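Local structure of endoglucanase family 5 (Clostridium acetobutylicum ATCC 824, 6PZ7) at residues Y95-T100 and H138-T143. The protein probably hydrolyses internal beta-glycosidic links of cellulose and related plant polysaccharides, as a broad-specificity endoglucanase of glycoside hydrolase subfamily GH5_4. Numbering follows the deposited sequence.
Sequences YAILNT and HLIFQT. Unlike the reference sequence in segment 138-143: Gln142 (reference Glu).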
loop_
_atom_site.group_PDB
_atom_site.type_symbol
_atom_site.label_atom_id
_atom_site.label_comp_id
_atom_site.label_asym_id
_atom_site.label_seq_id
_atom_site.Cartn_x
_atom_site.Cartn_y
_atom_site.Cartn_z
ATOM N N TYR A 95 2.681 -12.215 -5.487
ATOM C CA TYR A 95 1.460 -11.439 -5.309
ATOM C C TYR A 95 1.668 -10.036 -5.836
ATOM O O TYR A 95 2.748 -9.458 -5.672
ATOM C CB TYR A 95 1.067 -11.364 -3.812
ATOM C CG TYR A 95 0.529 -12.663 -3.289
ATOM C CD1 TYR A 95 1.381 -13.661 -2.807
ATOM C CD2 TYR A 95 -0.831 -12.915 -3.276
ATOM C CE1 TYR A 95 0.881 -14.865 -2.344
ATOM C CE2 TYR A 95 -1.344 -14.124 -2.826
ATOM C CZ TYR A 95 -0.480 -15.105 -2.388
ATOM O OH TYR A 95 -1.036 -16.299 -1.955
ATOM N N ALA A 96 0.627 -9.486 -6.473
ATOM C CA ALA A 96 0.587 -8.106 -6.927
ATOM C C ALA A 96 -0.558 -7.419 -6.193
ATOM O O ALA A 96 -1.673 -7.959 -6.151
ATOM C CB ALA A 96 0.352 -8.025 -8.439
ATOM N N ILE A 97 -0.314 -6.234 -5.629
ATOM C CA ILE A 97 -1.361 -5.383 -5.050
ATOM C C ILE A 97 -1.576 -4.221 -5.997
ATOM O O ILE A 97 -0.636 -3.469 -6.276
ATOM C CB ILE A 97 -0.993 -4.874 -3.637
ATOM C CG1 ILE A 97 -0.750 -6.004 -2.645
ATOM C CG2 ILE A 97 -2.120 -3.931 -3.137
ATOM C CD1 ILE A 97 -0.014 -5.517 -1.395
ATOM N N LEU A 98 -2.788 -4.070 -6.517
ATOM C CA LEU A 98 -3.153 -2.997 -7.435
ATOM C C LEU A 98 -4.124 -2.078 -6.711
ATOM O O LEU A 98 -5.153 -2.552 -6.211
ATOM C CB LEU A 98 -3.800 -3.596 -8.685
ATOM C CG LEU A 98 -4.298 -2.597 -9.709
ATOM C CD1 LEU A 98 -3.188 -1.811 -10.340
ATOM C CD2 LEU A 98 -5.114 -3.269 -10.792
ATOM N N ASN A 99 -3.826 -0.781 -6.677
ATOM C CA ASN A 99 -4.663 0.148 -5.894
ATOM C C ASN A 99 -5.181 1.318 -6.722
ATOM O O ASN A 99 -4.995 1.406 -7.943
ATOM C CB ASN A 99 -3.951 0.626 -4.623
ATOM C CG ASN A 99 -2.915 1.695 -4.854
ATOM O OD1 ASN A 99 -2.733 2.171 -5.965
ATOM N ND2 ASN A 99 -2.236 2.114 -3.782
ATOM N N THR A 100 -5.897 2.229 -6.024
ATOM C CA THR A 100 -5.920 3.641 -6.378
ATOM C C THR A 100 -5.007 4.370 -5.400
ATOM O O THR A 100 -4.870 3.960 -4.245
ATOM C CB THR A 100 -7.329 4.249 -6.352
ATOM O OG1 THR A 100 -7.841 4.348 -5.001
ATOM C CG2 THR A 100 -8.329 3.461 -7.199
ATOM N N HIS A 138 -3.543 -14.389 -6.695
ATOM C CA HIS A 138 -2.297 -13.652 -6.511
ATOM C C HIS A 138 -2.432 -12.174 -6.830
ATOM O O HIS A 138 -1.549 -11.398 -6.462
ATOM C CB HIS A 138 -1.145 -14.268 -7.303
ATOM C CG HIS A 138 -0.713 -15.581 -6.737
ATOM N ND1 HIS A 138 -1.335 -16.768 -7.065
ATOM C CD2 HIS A 138 0.218 -15.881 -5.803
ATOM C CE1 HIS A 138 -0.764 -17.758 -6.396
ATOM N NE2 HIS A 138 0.167 -17.246 -5.613
ATOM N N LEU A 139 -3.484 -11.745 -7.527
ATOM C CA LEU A 139 -3.766 -10.323 -7.722
ATOM C C LEU A 139 -4.768 -9.882 -6.661
ATOM O O LEU A 139 -5.883 -10.412 -6.577
ATOM C CB LEU A 139 -4.319 -10.039 -9.120
ATOM C CG LEU A 139 -4.636 -8.575 -9.387
ATOM C CD1 LEU A 139 -3.432 -7.658 -9.226
ATOM C CD2 LEU A 139 -5.268 -8.396 -10.787
ATOM N N ILE A 140 -4.341 -8.945 -5.827
ATOM C CA ILE A 140 -5.121 -8.353 -4.741
ATOM C C ILE A 140 -5.450 -6.922 -5.141
ATOM O O ILE A 140 -4.579 -6.204 -5.673
ATOM C CB ILE A 140 -4.263 -8.369 -3.455
ATOM C CG1 ILE A 140 -3.993 -9.833 -3.030
ATOM C CG2 ILE A 140 -4.922 -7.582 -2.331
ATOM C CD1 ILE A 140 -2.959 -9.982 -1.943
ATOM N N PHE A 141 -6.696 -6.498 -4.913
ATOM C CA PHE A 141 -7.079 -5.110 -5.111
ATOM C C PHE A 141 -7.019 -4.385 -3.776
ATOM O O PHE A 141 -7.461 -4.925 -2.766
ATOM C CB PHE A 141 -8.502 -4.971 -5.688
ATOM C CG PHE A 141 -8.697 -5.487 -7.092
ATOM C CD1 PHE A 141 -7.667 -5.689 -7.971
ATOM C CD2 PHE A 141 -9.971 -5.766 -7.520
ATOM C CE1 PHE A 141 -7.912 -6.179 -9.255
ATOM C CE2 PHE A 141 -10.222 -6.278 -8.779
ATOM C CZ PHE A 141 -9.208 -6.442 -9.667
ATOM N N GLN A 142 -6.528 -3.148 -3.768
ATOM C CA GLN A 142 -6.540 -2.290 -2.588
ATOM C C GLN A 142 -7.399 -1.081 -2.978
ATOM O O GLN A 142 -7.091 -0.364 -3.934
ATOM C CB GLN A 142 -5.121 -1.905 -2.228
ATOM C CG GLN A 142 -4.998 -0.845 -1.167
ATOM C CD GLN A 142 -3.568 -0.327 -1.042
ATOM O OE1 GLN A 142 -3.331 0.905 -1.159
ATOM N NE2 GLN A 142 -2.660 -1.173 -0.816
ATOM N N THR A 143 -8.499 -0.876 -2.272
ATOM C CA THR A 143 -9.524 0.060 -2.741
ATOM C C THR A 143 -9.030 1.488 -2.847
ATOM O O THR A 143 -9.319 2.179 -3.834
ATOM C CB THR A 143 -10.737 -0.022 -1.805
ATOM O OG1 THR A 143 -10.287 0.236 -0.486
ATOM C CG2 THR A 143 -11.444 -1.368 -1.895
#
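His138 CD2 sits over the centre of one face of the Tyr95 ring, 3.5 Å above its plane; the two rings are inclined obliquely to each other. Ile140 CD1 comes obliquely to the same tyrosine at CD2 (3.9 Å), and the phenol OH is hydrogen-bonded to Asp15 of helix 9-16. The second flat pair is the amides of Asn99 and Gln142, side by side with planes 70° apart. Asn99 ND2 donates to Gln142 OE1 over 3.1 Å; the oxygen lies in the asparagine's amide plane, whereas the nitrogen stands 57° out of the glutamine's carbonyl plane, away from a lone pair. Gln142 CG is anti to its backbone N (chi1 171°) and the chain stays extended, laying NE2 against Ile97 CG2 at 3.6 Å. Between these ends the parallel strands 95-99 and 139-142 are joined by four backbone hydrogen bonds, Ala96 N to His138 O, Ile140 N to Ala96 O, Leu98 N to Ile140 O and Gln142 N to Leu98 O. Ile97, Ile140, Asn99 and Gln142 share one face of the sheet; on the other, Leu139 CD1 reaches Ala96 CB (3.9 Å) and Leu98 CB. Beyond the strands, Thr100 OG1 bonds Thr143 O at 2.9 Å, a carbonyl that Trp125 NE1 also contacts by a hydrogen bond. Strands 95-99 and 139-142, the third and fourth of the eight-stranded TIM barrel, form a parallel beta-alpha-beta unit with helix 111-132. Gln142 differs from the reference glutamate, and its OE1 also accepts from Arg57 NH2. The buried amide oxygen is thus gripped by two donors, one of them cationic, which would probably polarise its carbonyl, while Val60 N and His101 ND1 hold the Asn99 amide that supplies the other.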